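Local structure of sensory rhodopsin transducer (Thermotoga maritima, 1NC7) at residues G34-G39 / S46-C51; I64-E69 / L93-C98; S116-G121 / Y125-T130. The protein is of unknown function but belongs to the Anabaena sensory rhodopsin transducer family and binds magnesium ions between the subunits of a tetramer. All coordinates share one frame; numbering follows the deposited sequence.

The three contacts follow one another along the chain; none nests in or crosses another. From the N terminus, strand 28-34 runs into the loop 34-39. Contact 1 closes the small two-stranded hairpin of 40-41 and 44-45 by bringing this loop against the start of strand 47-54. Contact 2 closes the longer excursion through strands 74-80 and 84-89, setting the loop 93-98 against strand 60-68. Contact 3 zips the hairpin of strands 110-121 and 124-135. All three reach the same antiparallel sheet. Contacts 1 and 3 meet through the Glu48-Arg117 salt bridge. Contacts 1 and 2 meet at Ile36 and Cys98, while contacts 2 and 3 do not touch.

Contact 1: G34-G39 / S46-C51; sequences GYIPNG and SHESLC
Glu48 and Ser46 both reach the 34-39 loop by setting their first side-chain group anti to the carbonyl carbon (chi1 -72° and -66°). Glu48 then runs on extended, and its carboxylate meets the backbone of Tyr35. Tyr35 N donates to Glu48 OE1 at 3.2 Å, from well above the carboxylate plane. A weak second bond goes from the same N to OE2. Ile36 CD1 rests on Glu48 CG at 3.8 Å, beside the acid. In Ser46 the torsion holds OG next to its own N, and both grip one carbonyl. Ser46 N meets Gly39 O at 2.9 Å in a fairly straight bond. Ser46 OG meets Gly39 O at 3.0 Å, from above the carbonyl plane. Pro37 CB is pressed against Ser46 CB at 3.4 Å, a tight fit. A water lies 2.7 Å from both Pro37 O and Ser46 O. Outside the segments, Arg117 NE forms a salt bridge with Glu48 OE2, and Val120 N bonds Ser46 OG. A glutamine in place of Glu48 would probably leave Arg117 without this negative mate and weaken the link from strand 110-121 to the Tyr35 backbone. The contact thus fastens the two arms leading into and out of the small hairpin at two levels: at its base by a doubly gripped carbonyl, and farther out by a buried acid shared between the Tyr35 backbone and Arg117.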
loop_
_atom_site.group_PDB
_atom_site.type_symbol
_atom_site.label_atom_id
_atom_site.label_comp_id
_atom_site.label_asym_id
_atom_site.label_seq_id
_atom_site.Cartn_x
_atom_site.Cartn_y
_atom_site.Cartn_z
ATOM N N GLY D 34 8.308 5.779 -8.863
ATOM C CA GLY D 34 8.241 7.227 -8.830
ATOM C C GLY D 34 7.914 7.753 -10.216
ATOM O O GLY D 34 8.443 7.255 -11.215
ATOM N N TYR D 35 7.045 8.756 -10.286
ATOM C CA TYR D 35 6.649 9.339 -11.565
ATOM C C TYR D 35 5.814 10.590 -11.318
ATOM O O TYR D 35 4.837 10.546 -10.574
ATOM C CB TYR D 35 5.814 8.323 -12.353
ATOM C CG TYR D 35 5.430 8.742 -13.755
ATOM C CD1 TYR D 35 6.302 8.544 -14.825
ATOM C CD2 TYR D 35 4.178 9.293 -14.021
ATOM C CE1 TYR D 35 5.935 8.873 -16.127
ATOM C CE2 TYR D 35 3.800 9.629 -15.321
ATOM C CZ TYR D 35 4.684 9.413 -16.367
ATOM O OH TYR D 35 4.314 9.720 -17.657
ATOM N N ILE D 36 6.197 11.703 -11.934
ATOM C CA ILE D 36 5.448 12.944 -11.787
ATOM C C ILE D 36 4.603 13.154 -13.042
ATOM O O ILE D 36 5.138 13.475 -14.100
ATOM C CB ILE D 36 6.386 14.167 -11.635
ATOM C CG1 ILE D 36 7.294 13.991 -10.416
ATOM C CG2 ILE D 36 5.559 15.444 -11.534
ATOM C CD1 ILE D 36 6.554 13.865 -9.103
ATOM N N PRO D 37 3.277 12.951 -12.947
ATOM C CA PRO D 37 2.391 13.136 -14.106
ATOM C C PRO D 37 2.361 14.620 -14.486
ATOM O O PRO D 37 2.732 15.466 -13.680
ATOM C CB PRO D 37 1.036 12.643 -13.590
ATOM C CG PRO D 37 1.407 11.679 -12.495
ATOM C CD PRO D 37 2.529 12.403 -11.805
ATOM N N ASN D 38 1.897 14.941 -15.690
ATOM C CA ASN D 38 1.876 16.338 -16.132
ATOM C C ASN D 38 0.520 17.044 -16.176
ATOM O O ASN D 38 0.438 18.192 -16.614
ATOM C CB ASN D 38 2.524 16.451 -17.515
ATOM C CG ASN D 38 1.701 15.782 -18.598
ATOM O OD1 ASN D 38 0.544 16.137 -18.822
ATOM N ND2 ASN D 38 2.296 14.810 -19.278
ATOM N N GLY D 39 -0.538 16.381 -15.725
ATOM C CA GLY D 39 -1.851 17.008 -15.762
ATOM C C GLY D 39 -2.164 17.937 -14.604
ATOM O O GLY D 39 -1.460 17.953 -13.594
ATOM N N SER D 46 -0.711 17.513 -10.879
ATOM C CA SER D 46 -0.322 16.143 -10.573
ATOM C C SER D 46 1.014 16.199 -9.847
ATOM O O SER D 46 1.863 17.035 -10.150
ATOM C CB SER D 46 -0.184 15.329 -11.858
ATOM O OG SER D 46 -1.439 15.175 -12.494
ATOM N N HIS D 47 1.208 15.305 -8.887
ATOM C CA HIS D 47 2.451 15.308 -8.137
ATOM C C HIS D 47 2.596 14.056 -7.301
ATOM O O HIS D 47 1.738 13.178 -7.302
ATOM C CB HIS D 47 2.497 16.514 -7.194
ATOM C CG HIS D 47 1.446 16.485 -6.125
ATOM N ND1 HIS D 47 0.169 16.962 -6.323
ATOM C CD2 HIS D 47 1.474 16.002 -4.860
ATOM C CE1 HIS D 47 -0.546 16.775 -5.227
ATOM N NE2 HIS D 47 0.222 16.193 -4.324
ATOM N N GLU D 48 3.719 13.984 -6.601
ATOM C CA GLU D 48 3.982 12.894 -5.682
ATOM C C GLU D 48 4.435 13.586 -4.418
ATOM O O GLU D 48 5.107 14.618 -4.474
ATOM C CB GLU D 48 5.088 11.966 -6.182
ATOM C CG GLU D 48 4.676 11.104 -7.355
ATOM C CD GLU D 48 5.556 9.882 -7.518
ATOM O OE1 GLU D 48 6.789 10.016 -7.384
ATOM O OE2 GLU D 48 5.015 8.788 -7.786
ATOM N N SER D 49 4.027 13.040 -3.281
ATOM C CA SER D 49 4.415 13.600 -2.003
ATOM C C SER D 49 5.151 12.527 -1.226
ATOM O O SER D 49 4.605 11.453 -0.964
ATOM C CB SER D 49 3.189 14.060 -1.208
ATOM O OG SER D 49 2.577 15.192 -1.808
ATOM N N LEU D 50 6.406 12.805 -0.893
ATOM C CA LEU D 50 7.190 11.873 -0.101
ATOM C C LEU D 50 6.958 12.361 1.315
ATOM O O LEU D 50 7.460 13.417 1.708
ATOM C CB LEU D 50 8.677 11.960 -0.452
ATOM C CG LEU D 50 9.591 11.055 0.381
ATOM C CD1 LEU D 50 9.193 9.595 0.192
ATOM C CD2 LEU D 50 11.039 11.271 -0.036
ATOM N N CYS D 51 6.172 11.607 2.072
ATOM C CA CYS D 51 5.848 12.002 3.431
ATOM C C CYS D 51 6.768 11.336 4.428
ATOM O O CYS D 51 6.938 10.116 4.426
ATOM C CB CYS D 51 4.386 11.682 3.710
ATOM S SG CYS D 51 3.307 12.506 2.509
HETATM O O HOH W 1 2.680 17.946 -12.603
HETATM O O HOH W 2 -2.072 13.985 -15.155
#

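Contact 2: I64-E69 / L93-C98; sequences ITFLFE and LGIPKC
Ile95 sets its CD1 methyl over one face of the Phe66 ring. The methyl is 3.5 Å from the ring centroid and 20° off the ring normal, a CH-pi contact. It is shifted toward the rim, and its closest ring atom is Phe66 CE1 at 3.3 Å. The two side chains cross at about a right angle. Leu93 adds a second methyl: its CD1 reaches Phe66 CZ at 3.9 Å, obliquely to the ring. The other branch of Ile95 serves a different ring. Its CG2 comes to the edge of Phe68, 4.2 Å from CE1. One isoleucine therefore touches both phenylalanines, a face of the first and an edge of the second. The torsions of Ile95 make this possible. CG1 lies beside the backbone N and the chain runs on extended to CD1 (chi2 175°), while CG2 lies beside the carbonyl carbon.

Phe66 and Phe68 alternate with Leu67 along strand 60-68, and both point to the 93-98 loop. Next in line, Tyr101 packs edge-to-face with Phe66, and Lys99 makes a cation-pi contact with Phe68. Ile103 also touches Phe66, and Val74 touches Phe68. The loop turns at Gly94, where the backbone angles would jam a side chain against the carbonyl of Leu93. Next to Phe68, Glu69 OE2 accepts from His87 N of the third subunit.

No hydrogen bond crosses between the two segments. Contact between them is wholly apolar, with Leu93 and Ile95 laid on two aromatic rings. A weak bond from His76 NE2 to Leu93 O adds a polar tie to strand 74-80. The hold of the loop on strand 60-68 thus probably rests on buried hydrocarbon and fit, without a directional bond.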
loop_
_atom_site.group_PDB
_atom_site.type_symbol
_atom_site.label_atom_id
_atom_site.label_comp_id
_atom_site.label_asym_id
_atom_site.label_seq_id
_atom_site.Cartn_x
_atom_site.Cartn_y
_atom_site.Cartn_z
ATOM N N ILE D 64 18.096 12.254 -0.143
ATOM C CA ILE D 64 17.155 11.584 -1.033
ATOM C C ILE D 64 17.756 11.382 -2.415
ATOM O O ILE D 64 18.026 12.348 -3.126
ATOM C CB ILE D 64 15.860 12.401 -1.192
ATOM C CG1 ILE D 64 15.307 12.783 0.185
ATOM C CG2 ILE D 64 14.831 11.588 -1.971
ATOM C CD1 ILE D 64 14.123 13.720 0.133
ATOM N N THR D 65 17.948 10.123 -2.791
ATOM C CA THR D 65 18.525 9.792 -4.088
ATOM C C THR D 65 17.465 9.319 -5.081
ATOM O O THR D 65 16.669 8.426 -4.783
ATOM C CB THR D 65 19.589 8.690 -3.947
ATOM O OG1 THR D 65 20.618 9.133 -3.053
ATOM C CG2 THR D 65 20.207 8.362 -5.304
ATOM N N PHE D 66 17.466 9.932 -6.259
ATOM C CA PHE D 66 16.533 9.578 -7.319
ATOM C C PHE D 66 17.285 8.794 -8.388
ATOM O O PHE D 66 18.292 9.270 -8.923
ATOM C CB PHE D 66 15.929 10.847 -7.926
ATOM C CG PHE D 66 15.054 11.612 -6.977
ATOM C CD1 PHE D 66 13.694 11.334 -6.886
ATOM C CD2 PHE D 66 15.596 12.587 -6.149
ATOM C CE1 PHE D 66 12.886 12.021 -5.978
ATOM C CE2 PHE D 66 14.799 13.277 -5.240
ATOM C CZ PHE D 66 13.442 12.993 -5.155
ATOM N N LEU D 67 16.806 7.588 -8.676
ATOM C CA LEU D 67 17.407 6.729 -9.690
ATOM C C LEU D 67 16.494 6.738 -10.908
ATOM O O LEU D 67 15.271 6.774 -10.775
ATOM C CB LEU D 67 17.543 5.293 -9.178
ATOM C CG LEU D 67 18.348 5.046 -7.902
ATOM C CD1 LEU D 67 18.370 3.553 -7.616
ATOM C CD2 LEU D 67 19.764 5.590 -8.055
ATOM N N PHE D 68 17.088 6.707 -12.095
ATOM C CA PHE D 68 16.313 6.726 -13.327
ATOM C C PHE D 68 16.565 5.477 -14.159
ATOM O O PHE D 68 17.397 4.646 -13.804
ATOM C CB PHE D 68 16.653 7.997 -14.108
ATOM C CG PHE D 68 16.321 9.255 -13.357
ATOM C CD1 PHE D 68 15.023 9.758 -13.362
ATOM C CD2 PHE D 68 17.286 9.897 -12.588
ATOM C CE1 PHE D 68 14.689 10.883 -12.608
ATOM C CE2 PHE D 68 16.962 11.023 -11.830
ATOM C CZ PHE D 68 15.660 11.515 -11.840
ATOM N N GLU D 69 15.837 5.338 -15.264
ATOM C CA GLU D 69 15.999 4.166 -16.110
ATOM C C GLU D 69 17.230 4.228 -17.003
ATOM O O GLU D 69 17.905 3.217 -17.189
ATOM C CB GLU D 69 14.756 3.955 -16.979
ATOM C CG GLU D 69 13.483 3.678 -16.191
ATOM C CD GLU D 69 12.356 3.184 -17.076
ATOM O OE1 GLU D 69 12.033 3.872 -18.066
ATOM O OE2 GLU D 69 11.795 2.104 -16.782
ATOM N N LEU D 93 11.127 19.843 -7.326
ATOM C CA LEU D 93 12.562 19.614 -7.173
ATOM C C LEU D 93 13.364 19.631 -8.473
ATOM O O LEU D 93 14.550 19.305 -8.474
ATOM C CB LEU D 93 12.800 18.278 -6.464
ATOM C CG LEU D 93 12.181 18.089 -5.077
ATOM C CD1 LEU D 93 12.512 16.695 -4.560
ATOM C CD2 LEU D 93 12.704 19.150 -4.126
ATOM N N GLY D 94 12.726 20.005 -9.577
ATOM C CA GLY D 94 13.439 20.046 -10.842
ATOM C C GLY D 94 13.518 18.698 -11.534
ATOM O O GLY D 94 14.208 18.550 -12.545
ATOM N N ILE D 95 12.823 17.706 -10.989
ATOM C CA ILE D 95 12.810 16.376 -11.590
ATOM C C ILE D 95 11.953 16.440 -12.850
ATOM O O ILE D 95 10.864 17.013 -12.839
ATOM C CB ILE D 95 12.199 15.331 -10.636
ATOM C CG1 ILE D 95 13.027 15.250 -9.354
ATOM C CG2 ILE D 95 12.139 13.969 -11.323
ATOM C CD1 ILE D 95 12.430 14.346 -8.304
ATOM N N PRO D 96 12.437 15.863 -13.959
ATOM C CA PRO D 96 11.641 15.905 -15.187
ATOM C C PRO D 96 10.276 15.252 -14.995
ATOM O O PRO D 96 10.164 14.216 -14.339
ATOM C CB PRO D 96 12.505 15.137 -16.184
ATOM C CG PRO D 96 13.894 15.415 -15.707
ATOM C CD PRO D 96 13.756 15.259 -14.210
ATOM N N LYS D 97 9.241 15.866 -15.559
ATOM C CA LYS D 97 7.901 15.309 -15.458
ATOM C C LYS D 97 7.801 14.150 -16.444
ATOM O O LYS D 97 8.532 14.100 -17.437
ATOM C CB LYS D 97 6.849 16.364 -15.809
ATOM C CG LYS D 97 6.865 17.589 -14.914
ATOM C CD LYS D 97 5.798 18.587 -15.342
ATOM C CE LYS D 97 5.879 19.869 -14.528
ATOM N NZ LYS D 97 4.836 20.862 -14.923
ATOM N N CYS D 98 6.903 13.215 -16.156
ATOM C CA CYS D 98 6.684 12.059 -17.014
ATOM C C CYS D 98 7.950 11.262 -17.293
ATOM O O CYS D 98 8.169 10.781 -18.407
ATOM C CB CYS D 98 6.043 12.508 -18.325
ATOM S SG CYS D 98 4.475 13.356 -18.067
#

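Contact 3: S116-G121 / Y125-T130; sequences SRLDVG and YTLMTT. With MG (magnesium ion), chain G; MG (magnesium ion), chain F; EDO (1,2-ethanediol), chain O.
The antiparallel hairpin of strands 110-121 and 124-135 joins Ser116-Gly121 to Tyr125-Thr130 and carries magnesium sites at the subunit junction. Arg117 and Asp119 form hydrogen-bonded pairs with Met128 and Thr126. Arg117 N donates to Met128 O at 2.9 Å, and Asp119 N to Thr126 O at 3.0 Å. On the face of Arg117, selenomethionine Met128 lies alongside the arginine. Its CE sits over the centre of the guanidinium, 3.7 Å from Arg117 CZ. A bend at chi3 (-54°) turns the guanidinium, whose NE and NH2 form salt bridges with Glu48 and Asp33. At its edge, Arg117 NH1 donates to ethanediol O2 at 3.0 Å.

The opposite face holds Leu118, whose CD1 methyl lies over the Tyr125 ring, 4.1 Å from its centroid. Tyr125 OH bonds Asp119 OD2 of the second subunit. Further along, Ser116 OG and Thr129 OG1 approach to 2.6 Å.

Leu127 O and Thr129 O each bind a magnesium ion, both at 2.3 Å. The same carbonyls of the other three subunits complete each set of four protein ligands. The pairing uses the backbone groups of Arg117, Asp119, Thr126 and Met128 inside the hairpin, while the alternate carbonyls of the second strand, Leu127 O and Thr129 O, face away from it to the metals. The partly negative oxygens of four chains are likely to be drawn together by each cation.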
loop_
_atom_site.group_PDB
_atom_site.type_symbol
_atom_site.label_atom_id
_atom_site.label_comp_id
_atom_site.label_asym_id
_atom_site.label_seq_id
_atom_site.Cartn_x
_atom_site.Cartn_y
_atom_site.Cartn_z
ATOM N N SER D 116 2.980 8.972 -1.907
ATOM C CA SER D 116 1.656 9.036 -2.502
ATOM C C SER D 116 1.695 9.820 -3.794
ATOM O O SER D 116 2.462 10.767 -3.936
ATOM C CB SER D 116 0.678 9.694 -1.533
ATOM O OG SER D 116 0.675 8.999 -0.305
ATOM N N ARG D 117 0.866 9.416 -4.745
ATOM C CA ARG D 117 0.814 10.103 -6.020
ATOM C C ARG D 117 -0.592 10.575 -6.343
ATOM O O ARG D 117 -1.563 9.850 -6.129
ATOM C CB ARG D 117 1.290 9.182 -7.150
ATOM C CG ARG D 117 1.241 9.842 -8.530
ATOM C CD ARG D 117 1.532 8.837 -9.624
ATOM N NE ARG D 117 2.794 8.153 -9.383
ATOM C CZ ARG D 117 3.221 7.107 -10.082
ATOM N NH1 ARG D 117 2.485 6.623 -11.073
ATOM N NH2 ARG D 117 4.380 6.539 -9.780
ATOM N N LEU D 118 -0.686 11.808 -6.831
ATOM C CA LEU D 118 -1.952 12.371 -7.271
ATOM C C LEU D 118 -1.798 12.548 -8.777
ATOM O O LEU D 118 -0.922 13.284 -9.241
ATOM C CB LEU D 118 -2.226 13.739 -6.640
ATOM C CG LEU D 118 -3.433 14.453 -7.271
ATOM C CD1 LEU D 118 -4.718 13.709 -6.920
ATOM C CD2 LEU D 118 -3.502 15.891 -6.781
ATOM N N ASP D 119 -2.631 11.850 -9.537
ATOM C CA ASP D 119 -2.604 11.938 -10.989
ATOM C C ASP D 119 -3.930 12.603 -11.329
ATOM O O ASP D 119 -4.991 11.997 -11.175
ATOM C CB ASP D 119 -2.540 10.540 -11.605
ATOM C CG ASP D 119 -2.221 10.566 -13.086
ATOM O OD1 ASP D 119 -2.443 11.612 -13.733
ATOM O OD2 ASP D 119 -1.757 9.527 -13.604
ATOM N N VAL D 120 -3.867 13.852 -11.771
ATOM C CA VAL D 120 -5.077 14.591 -12.080
ATOM C C VAL D 120 -5.027 15.258 -13.445
ATOM O O VAL D 120 -3.957 15.536 -13.978
ATOM C CB VAL D 120 -5.334 15.663 -10.994
ATOM C CG1 VAL D 120 -4.210 16.689 -11.004
ATOM C CG2 VAL D 120 -6.679 16.333 -11.219
ATOM N N GLY D 121 -6.205 15.496 -14.009
ATOM C CA GLY D 121 -6.304 16.140 -15.302
ATOM C C GLY D 121 -7.712 16.671 -15.443
ATOM O O GLY D 121 -8.506 16.573 -14.507
ATOM N N TYR D 125 -8.910 12.021 -11.845
ATOM C CA TYR D 125 -8.400 12.418 -10.537
ATOM C C TYR D 125 -8.258 11.130 -9.732
ATOM O O TYR D 125 -9.251 10.504 -9.375
ATOM C CB TYR D 125 -9.409 13.366 -9.878
ATOM C CG TYR D 125 -8.987 13.991 -8.564
ATOM C CD1 TYR D 125 -9.040 15.373 -8.390
ATOM C CD2 TYR D 125 -8.616 13.206 -7.471
ATOM C CE1 TYR D 125 -8.740 15.959 -7.165
ATOM C CE2 TYR D 125 -8.314 13.786 -6.237
ATOM C CZ TYR D 125 -8.381 15.162 -6.093
ATOM O OH TYR D 125 -8.115 15.747 -4.875
ATOM N N THR D 126 -7.025 10.721 -9.459
ATOM C CA THR D 126 -6.825 9.491 -8.715
ATOM C C THR D 126 -5.613 9.539 -7.797
ATOM O O THR D 126 -4.633 10.227 -8.077
ATOM C CB THR D 126 -6.697 8.290 -9.680
ATOM O OG1 THR D 126 -6.647 7.074 -8.928
ATOM C CG2 THR D 126 -5.445 8.413 -10.533
ATOM N N LEU D 127 -5.706 8.806 -6.691
ATOM C CA LEU D 127 -4.640 8.728 -5.695
ATOM C C LEU D 127 -4.181 7.289 -5.491
ATOM O O LEU D 127 -4.957 6.356 -5.645
ATOM C CB LEU D 127 -5.142 9.238 -4.339
ATOM C CG LEU D 127 -5.359 10.732 -4.113
ATOM C CD1 LEU D 127 -6.151 10.955 -2.822
ATOM C CD2 LEU D 127 -4.010 11.425 -4.048
HETATM N N MSE D 128 -2.911 7.117 -5.145
HETATM C CA MSE D 128 -2.372 5.797 -4.828
HETATM C C MSE D 128 -1.301 6.057 -3.782
HETATM O O MSE D 128 -0.713 7.136 -3.749
HETATM C CB MSE D 128 -1.781 5.092 -6.058
HETATM C CG MSE D 128 -0.614 5.793 -6.726
HETATM SE SE MSE D 128 0.120 4.739 -8.186
HETATM C CE MSE D 128 1.984 4.671 -7.639
ATOM N N THR D 129 -1.055 5.082 -2.916
ATOM C CA THR D 129 -0.054 5.286 -1.878
ATOM C C THR D 129 0.455 3.977 -1.332
ATOM O O THR D 129 -0.179 2.940 -1.476
ATOM C CB THR D 129 -0.651 6.069 -0.678
ATOM O OG1 THR D 129 0.402 6.512 0.189
ATOM C CG2 THR D 129 -1.593 5.171 0.125
ATOM N N THR D 130 1.631 4.034 -0.723
ATOM C CA THR D 130 2.180 2.872 -0.050
ATOM C C THR D 130 3.254 3.272 0.939
ATOM O O THR D 130 3.983 4.246 0.737
ATOM C CB THR D 130 2.808 1.835 -1.008
ATOM O OG1 THR D 130 3.190 0.672 -0.251
ATOM C CG2 THR D 130 4.047 2.404 -1.691
HETATM MG MG MG G . -6.334 4.533 -5.699
HETATM MG MG MG F . -1.514 1.047 -1.412
HETATM C C1 EDO O . 1.379 2.709 -13.257
HETATM O O1 EDO O . 1.932 3.176 -14.503
HETATM C C2 EDO O . 1.778 3.633 -12.153
HETATM O O2 EDO O . 3.213 3.882 -12.024
#